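Local coordinates for protein putative acetyl transferase (Pyrococcus furiosus, PDB 1VKC) that probably transfers an acyl group, most likely acetyl from acetyl-coenzyme A, as a member of the GNAT superfamily, at residues K24-E29 with E98-A103; G75-C80 with R114-W119; L130-E133 with P137-K140; E18-I23 with E50-L55. All blocks are in the same frame, centred on the assembly; numbering follows the deposited sequence.

How the contacts relate
Three of the contacts join one body of packing around the central sheet. Contacts 1 and 2 are linked by a probable hydrogen bond between Glu98 O and His76 N, 2.9 Å, because strands 90-99 and 73-83 are sheet neighbours. Contacts 1 and 4 share helix 20-31, their centres about 13 Å apart. Contact 2 touches contact 4 through the other side of its strand, where Trp78 CZ3 lies 3.5 Å from Phe52 CE1. Contact 3 stands apart: its centre is about 22 Å from that of contact 4. In GNAT relatives acetyl-coenzyme A binds beside the end of the strand used by contact 1.

Contact 1: K24-E29 with E98-A103; sequences KKLDRE and EVVKWA
Asp27 and Glu98 bring their carboxylates together where the first helix of the GNAT fold, 20-31, lies against the end of strand 90-99. OD1 of Asp27 and OE1 of Glu98 are 2.6 Å apart, a very short separation for two acids. The groups are nearly coplanar, with planes 22° apart, although the side chains that carry them cross at about a right angle. Glu98 arrives on a chain extended beyond CG, long enough to span the gap from strand to helix. On the helix, CG of Asp27 points directly opposite the backbone N (chi1 178°), which carries the carboxylate around toward the strand. The second oxygen of Glu98, OE2, rests 3.3 Å from CA of Asp27.

Beside this polar pair is an apolar one. Both CD1 and CD2 of Leu26 meet a single methyl, CG1 of Val100, the closer approach being 3.8 Å from CD2.

A second shell fixes the acids from outside: His48 NE2 is hydrogen-bonded to Asp27 OD2, His76 NE2 to Glu98 OE2, and Asp96 adds a third carboxylate close by. Beyond Val100 the chain bends toward the turn that in GNAT relatives holds the pyrophosphate of the cofactor. Lys101 reaches across the dimer to hydrogen-bond Tyr32 O of the second subunit. Within the bend, CG2 of Val100 sits 3.8 Å above the ring of Trp102, over its centre.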
loop_
_atom_site.group_PDB
_atom_site.type_symbol
_atom_site.label_atom_id
_atom_site.label_comp_id
_atom_site.label_asym_id
_atom_site.label_seq_id
_atom_site.Cartn_x
_atom_site.Cartn_y
_atom_site.Cartn_z
ATOM N N LYS A 24 0.256 -8.435 9.638
ATOM C CA LYS A 24 -0.343 -8.889 8.383
ATOM C C LYS A 24 -0.686 -7.687 7.471
ATOM O O LYS A 24 -0.370 -7.691 6.293
ATOM C CB LYS A 24 -1.591 -9.734 8.678
ATOM C CG LYS A 24 -2.222 -10.409 7.462
ATOM C CD LYS A 24 -3.527 -11.085 7.823
ATOM N N LYS A 25 -1.302 -6.648 8.035
ATOM C CA LYS A 25 -1.712 -5.479 7.239
ATOM C C LYS A 25 -0.543 -4.645 6.747
ATOM O O LYS A 25 -0.558 -4.147 5.620
ATOM C CB LYS A 25 -2.708 -4.619 8.010
ATOM C CG LYS A 25 -4.105 -5.224 8.045
ATOM C CD LYS A 25 -4.939 -4.655 9.214
ATOM C CE LYS A 25 -6.410 -4.935 9.025
ATOM N N LEU A 26 0.487 -4.507 7.569
ATOM C CA LEU A 26 1.678 -3.796 7.149
ATOM C C LEU A 26 2.418 -4.561 6.033
ATOM O O LEU A 26 2.856 -3.973 5.034
ATOM C CB LEU A 26 2.582 -3.554 8.358
ATOM C CG LEU A 26 3.927 -2.870 8.165
ATOM C CD1 LEU A 26 3.790 -1.530 7.493
ATOM C CD2 LEU A 26 4.603 -2.742 9.523
ATOM N N ASP A 27 2.532 -5.868 6.195
ATOM C CA ASP A 27 3.112 -6.701 5.158
ATOM C C ASP A 27 2.298 -6.656 3.855
ATOM O O ASP A 27 2.866 -6.655 2.785
ATOM C CB ASP A 27 3.231 -8.128 5.635
ATOM C CG ASP A 27 3.784 -9.044 4.567
ATOM O OD1 ASP A 27 4.959 -8.874 4.156
ATOM O OD2 ASP A 27 3.093 -9.945 4.072
ATOM N N ARG A 28 0.982 -6.635 3.964
ATOM C CA ARG A 28 0.117 -6.475 2.787
ATOM C C ARG A 28 0.433 -5.173 2.055
ATOM O O ARG A 28 0.564 -5.151 0.837
ATOM C CB ARG A 28 -1.342 -6.479 3.206
ATOM C CG ARG A 28 -2.319 -6.155 2.080
ATOM C CD ARG A 28 -3.729 -6.528 2.409
ATOM N NE ARG A 28 -3.782 -7.933 2.810
ATOM C CZ ARG A 28 -4.743 -8.490 3.536
ATOM N NH1 ARG A 28 -5.796 -7.775 3.961
ATOM N NH2 ARG A 28 -4.647 -9.780 3.853
ATOM N N GLU A 29 0.558 -4.093 2.813
ATOM C CA GLU A 29 0.852 -2.774 2.244
ATOM C C GLU A 29 2.240 -2.745 1.604
ATOM O O GLU A 29 2.397 -2.322 0.449
ATOM C CB GLU A 29 0.713 -1.681 3.334
ATOM C CG GLU A 29 0.982 -0.240 2.858
ATOM C CD GLU A 29 -0.102 0.316 1.932
ATOM O OE1 GLU A 29 0.241 1.043 0.974
ATOM O OE2 GLU A 29 -1.289 0.047 2.166
ATOM N N GLU A 98 10.597 -6.429 8.411
ATOM C CA GLU A 98 10.050 -5.198 7.852
ATOM C C GLU A 98 10.134 -4.104 8.912
ATOM O O GLU A 98 9.863 -4.347 10.089
ATOM C CB GLU A 98 8.588 -5.421 7.376
ATOM C CG GLU A 98 8.490 -6.187 6.055
ATOM C CD GLU A 98 7.095 -6.743 5.703
ATOM O OE1 GLU A 98 6.956 -7.321 4.593
ATOM O OE2 GLU A 98 6.132 -6.619 6.492
ATOM N N VAL A 99 10.577 -2.916 8.504
ATOM C CA VAL A 99 10.589 -1.742 9.385
ATOM C C VAL A 99 9.817 -0.627 8.659
ATOM O O VAL A 99 9.965 -0.464 7.458
ATOM C CB VAL A 99 12.028 -1.312 9.722
ATOM C CG1 VAL A 99 12.054 -0.019 10.545
ATOM C CG2 VAL A 99 12.767 -2.441 10.455
ATOM N N VAL A 100 8.973 0.106 9.380
ATOM C CA VAL A 100 8.166 1.165 8.753
ATOM C C VAL A 100 9.070 2.269 8.237
ATOM O O VAL A 100 10.107 2.536 8.807
ATOM C CB VAL A 100 7.084 1.741 9.688
ATOM C CG1 VAL A 100 6.110 0.681 10.045
ATOM C CG2 VAL A 100 7.704 2.394 10.948
ATOM N N LYS A 101 8.663 2.891 7.133
ATOM C CA LYS A 101 9.535 3.798 6.380
ATOM C C LYS A 101 10.127 4.927 7.222
ATOM O O LYS A 101 11.291 5.259 7.084
ATOM C CB LYS A 101 8.800 4.354 5.156
ATOM C CG LYS A 101 7.452 5.026 5.449
ATOM C CD LYS A 101 6.785 5.498 4.156
ATOM C CE LYS A 101 5.310 5.764 4.351
ATOM N NZ LYS A 101 4.684 6.280 3.094
ATOM N N TRP A 102 9.340 5.490 8.124
ATOM C CA TRP A 102 9.832 6.612 8.943
ATOM C C TRP A 102 10.680 6.184 10.150
ATOM O O TRP A 102 11.254 7.038 10.828
ATOM C CB TRP A 102 8.682 7.521 9.389
ATOM C CG TRP A 102 7.510 6.801 9.880
ATOM C CD1 TRP A 102 6.460 6.369 9.141
ATOM C CD2 TRP A 102 7.242 6.422 11.227
ATOM N NE1 TRP A 102 5.548 5.736 9.945
ATOM C CE2 TRP A 102 6.003 5.758 11.236
ATOM C CE3 TRP A 102 7.929 6.571 12.439
ATOM C CZ2 TRP A 102 5.430 5.245 12.404
ATOM C CZ3 TRP A 102 7.355 6.064 13.602
ATOM C CH2 TRP A 102 6.121 5.411 13.574
ATOM N N ALA A 103 10.777 4.880 10.415
ATOM C CA ALA A 103 11.609 4.385 11.528
ATOM C C ALA A 103 12.911 3.729 11.027
ATOM O O ALA A 103 13.671 3.152 11.805
ATOM C CB ALA A 103 10.812 3.410 12.372
#

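Contact 2: G75-C80 with R114-W119; sequences GHVWIC and RKAEEW
Ala116 presents its CB as a small knob toward strand 75-80, and the side chains of Val77 and Ile79 form the shallow hollow that receives it. CD1 of Ile79 comes within 3.6 Å of Ala116 CB, while Val77 approaches the same carbon with CG2 at 4.0 Å. Because the helix offers only a methyl at this point, it can lie close over the strand: the two short axes approach to 9.3 Å and run nearly the same way, 25° apart.

One helical turn on, the bulk passes to the other partner. Trp119 lays its ring beside Ile79, and the two side chains cross obliquely. CG2 of Ile79 meets Trp119 CZ3 at 3.8 Å, and its CD1 lies 3.9 Å from Trp119 CE3. Ile79 therefore works as a forked wedge, one branch against the alanine and both against the six-membered part of the indole. Its chi1 of -46° sets CG1 opposite the carbonyl carbon and CG2 opposite the backbone N, which spreads the two branches between these neighbours.

This is the packing of helix 108-122 on one face of the GNAT sheet. Within the sheet Val77 also packs on Ile94 and Phe64, and Ile79 on Ala92, while the alternate residue Trp78 faces the other side of the sheet, where its ring stacks on Phe63 of strand 60-68. No hydrogen bond links strand and helix, and every touching atom across the contact is carbon. The helix is thus held here by close fit and by exclusion of water from apolar surface, with no directional bond setting its position.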
loop_
_atom_site.group_PDB
_atom_site.type_symbol
_atom_site.label_atom_id
_atom_site.label_comp_id
_atom_site.label_asym_id
_atom_site.label_seq_id
_atom_site.Cartn_x
_atom_site.Cartn_y
_atom_site.Cartn_z
ATOM N N GLY A 75 8.157 -2.224 13.430
ATOM C CA GLY A 75 8.669 -3.269 12.562
ATOM C C GLY A 75 8.527 -4.625 13.192
ATOM O O GLY A 75 8.182 -4.731 14.360
ATOM N N HIS A 76 8.810 -5.669 12.427
ATOM C CA HIS A 76 8.680 -7.024 12.955
ATOM C C HIS A 76 9.623 -7.972 12.247
ATOM O O HIS A 76 10.146 -7.664 11.158
ATOM C CB HIS A 76 7.230 -7.509 12.788
ATOM C CG HIS A 76 6.857 -7.770 11.363
ATOM N ND1 HIS A 76 7.003 -9.005 10.771
ATOM C CD2 HIS A 76 6.394 -6.944 10.398
ATOM C CE1 HIS A 76 6.634 -8.929 9.508
ATOM N NE2 HIS A 76 6.278 -7.687 9.251
ATOM N N VAL A 77 9.826 -9.130 12.871
ATOM C CA VAL A 77 10.438 -10.264 12.220
ATOM C C VAL A 77 9.549 -11.490 12.426
ATOM O O VAL A 77 8.958 -11.662 13.497
ATOM C CB VAL A 77 11.891 -10.495 12.683
ATOM C CG1 VAL A 77 12.010 -10.610 14.197
ATOM C CG2 VAL A 77 12.466 -11.714 12.006
ATOM N N TRP A 78 9.399 -12.289 11.364
ATOM C CA TRP A 78 8.588 -13.515 11.397
ATOM C C TRP A 78 9.530 -14.694 11.214
ATOM O O TRP A 78 10.170 -14.804 10.194
ATOM C CB TRP A 78 7.503 -13.436 10.294
ATOM C CG TRP A 78 6.572 -14.630 10.153
ATOM C CD1 TRP A 78 6.504 -15.738 10.954
ATOM C CD2 TRP A 78 5.553 -14.800 9.156
ATOM N NE1 TRP A 78 5.537 -16.596 10.491
ATOM C CE2 TRP A 78 4.927 -16.043 9.398
ATOM C CE3 TRP A 78 5.108 -14.022 8.079
ATOM C CZ2 TRP A 78 3.876 -16.535 8.597
ATOM C CZ3 TRP A 78 4.060 -14.506 7.276
ATOM C CH2 TRP A 78 3.462 -15.752 7.539
ATOM N N ILE A 79 9.599 -15.558 12.232
ATOM C CA ILE A 79 10.472 -16.729 12.249
ATOM C C ILE A 79 9.654 -18.011 12.224
ATOM O O ILE A 79 8.633 -18.119 12.928
ATOM C CB ILE A 79 11.314 -16.766 13.538
ATOM C CG1 ILE A 79 11.929 -15.414 13.843
ATOM C CG2 ILE A 79 12.404 -17.857 13.441
ATOM C CD1 ILE A 79 12.252 -15.248 15.281
ATOM N N CYS A 80 10.130 -18.979 11.443
ATOM C CA CYS A 80 9.580 -20.333 11.390
ATOM C C CYS A 80 10.673 -21.367 11.651
ATOM O O CYS A 80 11.660 -21.426 10.904
ATOM C CB CYS A 80 9.000 -20.611 9.997
ATOM S SG CYS A 80 8.147 -22.186 9.821
ATOM N N ARG A 114 18.912 -9.693 15.229
ATOM C CA ARG A 114 19.686 -10.236 16.362
ATOM C C ARG A 114 18.773 -11.000 17.303
ATOM O O ARG A 114 19.119 -12.087 17.775
ATOM C CB ARG A 114 20.408 -9.127 17.145
ATOM C CG ARG A 114 21.627 -8.619 16.490
ATOM C CD ARG A 114 22.558 -7.857 17.461
ATOM N NE ARG A 114 21.902 -6.662 17.966
ATOM C CZ ARG A 114 21.925 -5.478 17.357
ATOM N NH1 ARG A 114 21.291 -4.480 17.879
ATOM N NH2 ARG A 114 22.561 -5.312 16.215
ATOM N N LYS A 115 17.598 -10.445 17.579
ATOM C CA LYS A 115 16.638 -11.124 18.479
ATOM C C LYS A 115 16.183 -12.474 17.902
ATOM O O LYS A 115 16.101 -13.477 18.612
ATOM C CB LYS A 115 15.430 -10.234 18.757
ATOM C CG LYS A 115 14.695 -10.594 20.033
ATOM N N ALA A 116 15.890 -12.481 16.599
ATOM C CA ALA A 116 15.523 -13.681 15.887
ATOM C C ALA A 116 16.626 -14.743 15.937
ATOM O O ALA A 116 16.355 -15.901 16.215
ATOM C CB ALA A 116 15.173 -13.330 14.412
ATOM N N GLU A 117 17.860 -14.336 15.672
ATOM C CA GLU A 117 19.014 -15.230 15.758
ATOM C C GLU A 117 19.179 -15.808 17.171
ATOM O O GLU A 117 19.423 -17.017 17.354
ATOM C CB GLU A 117 20.261 -14.497 15.313
ATOM C CG GLU A 117 20.252 -14.204 13.808
ATOM C CD GLU A 117 21.522 -13.536 13.317
ATOM O OE1 GLU A 117 21.492 -12.919 12.223
ATOM O OE2 GLU A 117 22.560 -13.638 14.012
ATOM N N GLU A 118 18.995 -14.951 18.160
ATOM C CA GLU A 118 19.069 -15.375 19.562
ATOM C C GLU A 118 17.988 -16.415 19.893
ATOM O O GLU A 118 18.293 -17.445 20.501
ATOM C CB GLU A 118 19.001 -14.157 20.485
ATOM C CG GLU A 118 20.288 -13.336 20.438
ATOM C CD GLU A 118 20.158 -11.909 20.983
ATOM O OE1 GLU A 118 19.029 -11.477 21.329
ATOM O OE2 GLU A 118 21.208 -11.212 21.053
ATOM N N TRP A 119 16.748 -16.162 19.461
ATOM C CA TRP A 119 15.647 -17.068 19.702
ATOM C C TRP A 119 15.830 -18.389 18.960
ATOM O O TRP A 119 15.591 -19.450 19.526
ATOM C CB TRP A 119 14.322 -16.425 19.324
ATOM C CG TRP A 119 13.109 -17.266 19.662
ATOM C CD1 TRP A 119 12.455 -17.326 20.867
ATOM C CD2 TRP A 119 12.408 -18.129 18.784
ATOM N NE1 TRP A 119 11.390 -18.192 20.783
ATOM C CE2 TRP A 119 11.335 -18.698 19.511
ATOM C CE3 TRP A 119 12.566 -18.489 17.437
ATOM C CZ2 TRP A 119 10.441 -19.605 18.942
ATOM C CZ3 TRP A 119 11.680 -19.391 16.875
ATOM C CH2 TRP A 119 10.624 -19.937 17.629
#

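Contact 3: L130-E133 with P137-K140; sequences LRVE and PAVK
Val132 and Val139 meet through methyls that their torsions turn inward. With chi1 at 62°, Val132 sends CG2 opposite its own backbone N; in Val139, chi1 of 174° does the same for CG1 and swings CG2 toward the loop. The pair belongs to the link between strand 128-130 and helix 138-144 of the GNAT fold, where the chain leaves strand 128-130, an outer strand of the sheet within this chain, and turns back into a helix. CG2 of Val139 lies 3.7 Å from Val132 CG2, the side chains crossing at about a right angle. Val132 was modelled in two conformers and these values belong to one, so the exact fit is doubtful. CB of Ala138 adds a looser touch, 4.1 Å from Val132 CG2. The incoming helix is also tied by Asn136, whose OD1 accepts a hydrogen bond from Ala138 N.

Within the loop, Arg131 grips Glu133 side-on in a two-pronged salt bridge at the surface, using one nitrogen for each carboxylate oxygen. NE meets the syn lone pair of OE2, although that oxygen lies somewhat out of the guanidinium plane. The second prong is straighter: Arg131 NH2 to Glu133 OE1 is 3.1 Å with an N-H...O angle of 172°.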
loop_
_atom_site.group_PDB
_atom_site.type_symbol
_atom_site.label_atom_id
_atom_site.label_comp_id
_atom_site.label_asym_id
_atom_site.label_seq_id
_atom_site.Cartn_x
_atom_site.Cartn_y
_atom_site.Cartn_z
ATOM N N LEU A 130 17.050 -17.462 4.939
ATOM C CA LEU A 130 16.026 -16.573 4.384
ATOM C C LEU A 130 16.235 -16.366 2.883
ATOM O O LEU A 130 17.280 -16.708 2.331
ATOM C CB LEU A 130 15.988 -15.243 5.160
ATOM C CG LEU A 130 17.377 -14.546 5.241
ATOM C CD1 LEU A 130 17.546 -13.607 4.050
ATOM C CD2 LEU A 130 17.610 -13.809 6.516
ATOM N N ARG A 131 15.209 -15.834 2.240
ATOM C CA ARG A 131 15.237 -15.555 0.827
ATOM C C ARG A 131 15.415 -14.071 0.651
ATOM O O ARG A 131 14.703 -13.285 1.302
ATOM C CB ARG A 131 13.935 -16.030 0.161
ATOM C CG ARG A 131 13.657 -15.453 -1.199
ATOM C CD ARG A 131 12.378 -15.982 -1.841
ATOM N NE ARG A 131 12.142 -15.289 -3.103
ATOM C CZ ARG A 131 11.319 -15.695 -4.044
ATOM N NH1 ARG A 131 10.615 -16.822 -3.904
ATOM N NH2 ARG A 131 11.192 -14.961 -5.150
ATOM N N VAL A 132 16.343 -13.685 -0.227
ATOM C CA VAL A 132 16.543 -12.287 -0.612
ATOM C C VAL A 132 16.522 -12.165 -2.129
ATOM O O VAL A 132 17.128 -12.969 -2.844
ATOM C CB VAL A 132 17.867 -11.685 -0.022
ATOM C CG1 VAL A 132 19.107 -12.418 -0.539
ATOM C CG2 VAL A 132 17.954 -10.180 -0.328
ATOM N N GLU A 133 15.832 -11.152 -2.627
ATOM C CA GLU A 133 15.749 -10.956 -4.071
ATOM C C GLU A 133 17.096 -10.548 -4.622
ATOM O O GLU A 133 17.833 -9.813 -4.002
ATOM C CB GLU A 133 14.638 -9.962 -4.447
ATOM C CG GLU A 133 13.262 -10.335 -3.906
ATOM C CD GLU A 133 12.919 -11.820 -4.085
ATOM O OE1 GLU A 133 12.707 -12.239 -5.222
ATOM O OE2 GLU A 133 12.834 -12.551 -3.073
ATOM N N PRO A 137 19.455 -4.504 -2.834
ATOM C CA PRO A 137 20.602 -4.037 -2.041
ATOM C C PRO A 137 20.737 -4.717 -0.666
ATOM O O PRO A 137 21.816 -4.724 -0.090
ATOM C CB PRO A 137 20.314 -2.537 -1.862
ATOM C CG PRO A 137 19.419 -2.182 -2.977
ATOM C CD PRO A 137 18.568 -3.388 -3.217
ATOM N N ALA A 138 19.639 -5.256 -0.144
ATOM C CA ALA A 138 19.651 -6.010 1.121
ATOM C C ALA A 138 20.613 -7.202 1.119
ATOM O O ALA A 138 21.013 -7.666 2.185
ATOM C CB ALA A 138 18.241 -6.479 1.476
ATOM N N VAL A 139 20.981 -7.708 -0.059
ATOM C CA VAL A 139 21.942 -8.827 -0.123
ATOM C C VAL A 139 23.221 -8.508 0.694
ATOM O O VAL A 139 23.635 -9.307 1.532
ATOM C CB VAL A 139 22.296 -9.219 -1.574
ATOM C CG1 VAL A 139 23.403 -10.264 -1.607
ATOM C CG2 VAL A 139 21.060 -9.755 -2.296
ATOM N N LYS A 140 23.806 -7.326 0.474
ATOM C CA LYS A 140 25.008 -6.900 1.216
ATOM C C LYS A 140 24.734 -6.696 2.707
ATOM O O LYS A 140 25.608 -6.929 3.542
ATOM C CB LYS A 140 25.592 -5.611 0.616
#

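Contact 4: E18-I23 with E50-L55; sequences EYIEEI and ELFESL
Phe52 points its ring at the first helix and is met at the rim by two isoleucine methyls. CG2 of Ile20 approaches CE2 of Phe52 at 4.1 Å, and CG2 of Ile23 stands 4.5 Å from CZ of the same ring, both near the ring plane. The ring can reach so far because its CG is swung away from the backbone N (chi1 -159°), which drives it outward from helix 50-55 across a wide gap; the nearest CA atoms, those of Ile20 and Phe52, are 10.4 Å apart. With chi2 at 96° the ring stands across its stem and turns its far edge to the methyls.

The isoleucines share a conformation. Chi1 is -68° in Ile20, and Ile23 is close to it, which leaves each CG2 opposite the backbone N while the longer CG1 branch lies opposite the carbonyl carbon, beside that N. Three residues apart on one helix, the two methyls come out on the same side and straddle the far end of the phenyl.

In the GNAT fold these are the first two helices, 20-31 and 41-57, laid over one face of the sheet. Phe52 lies between them and meets the Trp78 ring from strand 73-83, while Ile20 and Ile23 both pack on Phe63 of strand 60-68. Residue Tyr19 occupies the N-cap position of the first helix, and its carbonyl O accepts from Ile23 N at 2.9 Å. On the outer side of the second helix, Ser54 OG donates to Leu51 O at 3.1 Å, an oxygen that also accepts from Leu55 N.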
loop_
_atom_site.group_PDB
_atom_site.type_symbol
_atom_site.label_atom_id
_atom_site.label_comp_id
_atom_site.label_asym_id
_atom_site.label_seq_id
_atom_site.Cartn_x
_atom_site.Cartn_y
_atom_site.Cartn_z
ATOM N N GLU A 18 0.477 -10.858 19.904
ATOM C CA GLU A 18 -0.683 -9.953 20.015
ATOM C C GLU A 18 -0.843 -8.985 18.828
ATOM O O GLU A 18 -1.901 -8.369 18.668
ATOM C CB GLU A 18 -0.582 -9.132 21.300
ATOM N N TYR A 19 0.199 -8.856 18.010
ATOM C CA TYR A 19 0.234 -7.886 16.898
ATOM C C TYR A 19 0.124 -8.526 15.514
ATOM O O TYR A 19 0.396 -7.863 14.516
ATOM C CB TYR A 19 1.544 -7.079 16.960
ATOM C CG TYR A 19 1.592 -6.036 18.052
ATOM C CD1 TYR A 19 1.224 -4.715 17.787
ATOM C CD2 TYR A 19 2.002 -6.364 19.355
ATOM C CE1 TYR A 19 1.261 -3.737 18.783
ATOM C CE2 TYR A 19 2.047 -5.392 20.365
ATOM C CZ TYR A 19 1.675 -4.076 20.067
ATOM O OH TYR A 19 1.711 -3.096 21.037
ATOM N N ILE A 20 -0.277 -9.794 15.437
ATOM C CA ILE A 20 -0.286 -10.508 14.138
ATOM C C ILE A 20 -1.182 -9.804 13.097
ATOM O O ILE A 20 -0.791 -9.638 11.946
ATOM C CB ILE A 20 -0.681 -12.012 14.293
ATOM C CG1 ILE A 20 0.409 -12.780 15.035
ATOM C CG2 ILE A 20 -0.870 -12.661 12.925
ATOM C CD1 ILE A 20 -0.093 -14.059 15.685
ATOM N N GLU A 21 -2.345 -9.341 13.508
ATOM C CA GLU A 21 -3.239 -8.662 12.565
ATOM C C GLU A 21 -2.567 -7.401 11.988
ATOM O O GLU A 21 -2.618 -7.164 10.779
ATOM C CB GLU A 21 -4.573 -8.312 13.232
ATOM N N GLU A 22 -1.919 -6.616 12.849
ATOM C CA GLU A 22 -1.233 -5.379 12.402
ATOM C C GLU A 22 -0.027 -5.684 11.522
ATOM O O GLU A 22 0.223 -4.987 10.545
ATOM C CB GLU A 22 -0.820 -4.521 13.594
ATOM C CG GLU A 22 -1.994 -3.821 14.243
ATOM C CD GLU A 22 -1.614 -3.122 15.528
ATOM O OE1 GLU A 22 -0.458 -2.627 15.633
ATOM O OE2 GLU A 22 -2.480 -3.046 16.437
ATOM N N ILE A 23 0.703 -6.749 11.870
ATOM C CA ILE A 23 1.817 -7.241 11.050
ATOM C C ILE A 23 1.314 -7.639 9.665
ATOM O O ILE A 23 1.864 -7.238 8.652
ATOM C CB ILE A 23 2.483 -8.457 11.742
ATOM C CG1 ILE A 23 3.156 -8.021 13.054
ATOM C CG2 ILE A 23 3.500 -9.123 10.802
ATOM C CD1 ILE A 23 3.561 -9.190 13.956
ATOM N N GLU A 50 -4.845 -15.395 1.915
ATOM C CA GLU A 50 -4.739 -16.842 1.752
ATOM C C GLU A 50 -3.324 -17.354 2.098
ATOM O O GLU A 50 -3.155 -18.239 2.950
ATOM C CB GLU A 50 -5.070 -17.229 0.316
ATOM N N LEU A 51 -2.324 -16.783 1.444
ATOM C CA LEU A 51 -0.940 -17.196 1.653
ATOM C C LEU A 51 -0.495 -16.986 3.097
ATOM O O LEU A 51 0.142 -17.849 3.677
ATOM C CB LEU A 51 -0.020 -16.449 0.701
ATOM C CG LEU A 51 1.445 -16.881 0.693
ATOM C CD1 LEU A 51 1.546 -18.385 0.446
ATOM C CD2 LEU A 51 2.182 -16.132 -0.358
ATOM N N PHE A 52 -0.825 -15.833 3.673
ATOM C CA PHE A 52 -0.425 -15.524 5.059
ATOM C C PHE A 52 -0.958 -16.585 6.011
ATOM O O PHE A 52 -0.232 -17.092 6.881
ATOM C CB PHE A 52 -0.940 -14.145 5.486
ATOM C CG PHE A 52 -0.195 -13.548 6.635
ATOM C CD1 PHE A 52 0.843 -12.647 6.407
ATOM C CD2 PHE A 52 -0.513 -13.881 7.939
ATOM C CE1 PHE A 52 1.538 -12.080 7.465
ATOM C CE2 PHE A 52 0.187 -13.316 9.011
ATOM C CZ PHE A 52 1.214 -12.415 8.767
ATOM N N GLU A 53 -2.232 -16.921 5.837
ATOM C CA GLU A 53 -2.875 -17.941 6.654
ATOM C C GLU A 53 -2.248 -19.333 6.477
ATOM O O GLU A 53 -2.021 -20.035 7.462
ATOM C CB GLU A 53 -4.376 -17.982 6.351
ATOM C CG GLU A 53 -5.110 -16.746 6.848
ATOM C CD GLU A 53 -6.582 -16.708 6.455
ATOM O OE1 GLU A 53 -7.328 -15.908 7.061
ATOM O OE2 GLU A 53 -6.999 -17.465 5.550
ATOM N N SER A 54 -1.947 -19.725 5.238
ATOM C CA SER A 54 -1.386 -21.067 4.995
ATOM C C SER A 54 0.038 -21.220 5.549
ATOM O O SER A 54 0.402 -22.284 6.043
ATOM C CB SER A 54 -1.446 -21.449 3.513
ATOM O OG SER A 54 -0.506 -20.725 2.741
ATOM N N LEU A 55 0.832 -20.157 5.483
ATOM C CA LEU A 55 2.174 -20.184 6.061
ATOM C C LEU A 55 2.091 -20.234 7.585
ATOM O O LEU A 55 2.829 -20.964 8.230
ATOM C CB LEU A 55 2.989 -18.963 5.619
ATOM C CG LEU A 55 3.263 -18.825 4.125
ATOM C CD1 LEU A 55 3.815 -17.441 3.836
ATOM C CD2 LEU A 55 4.208 -19.915 3.620
#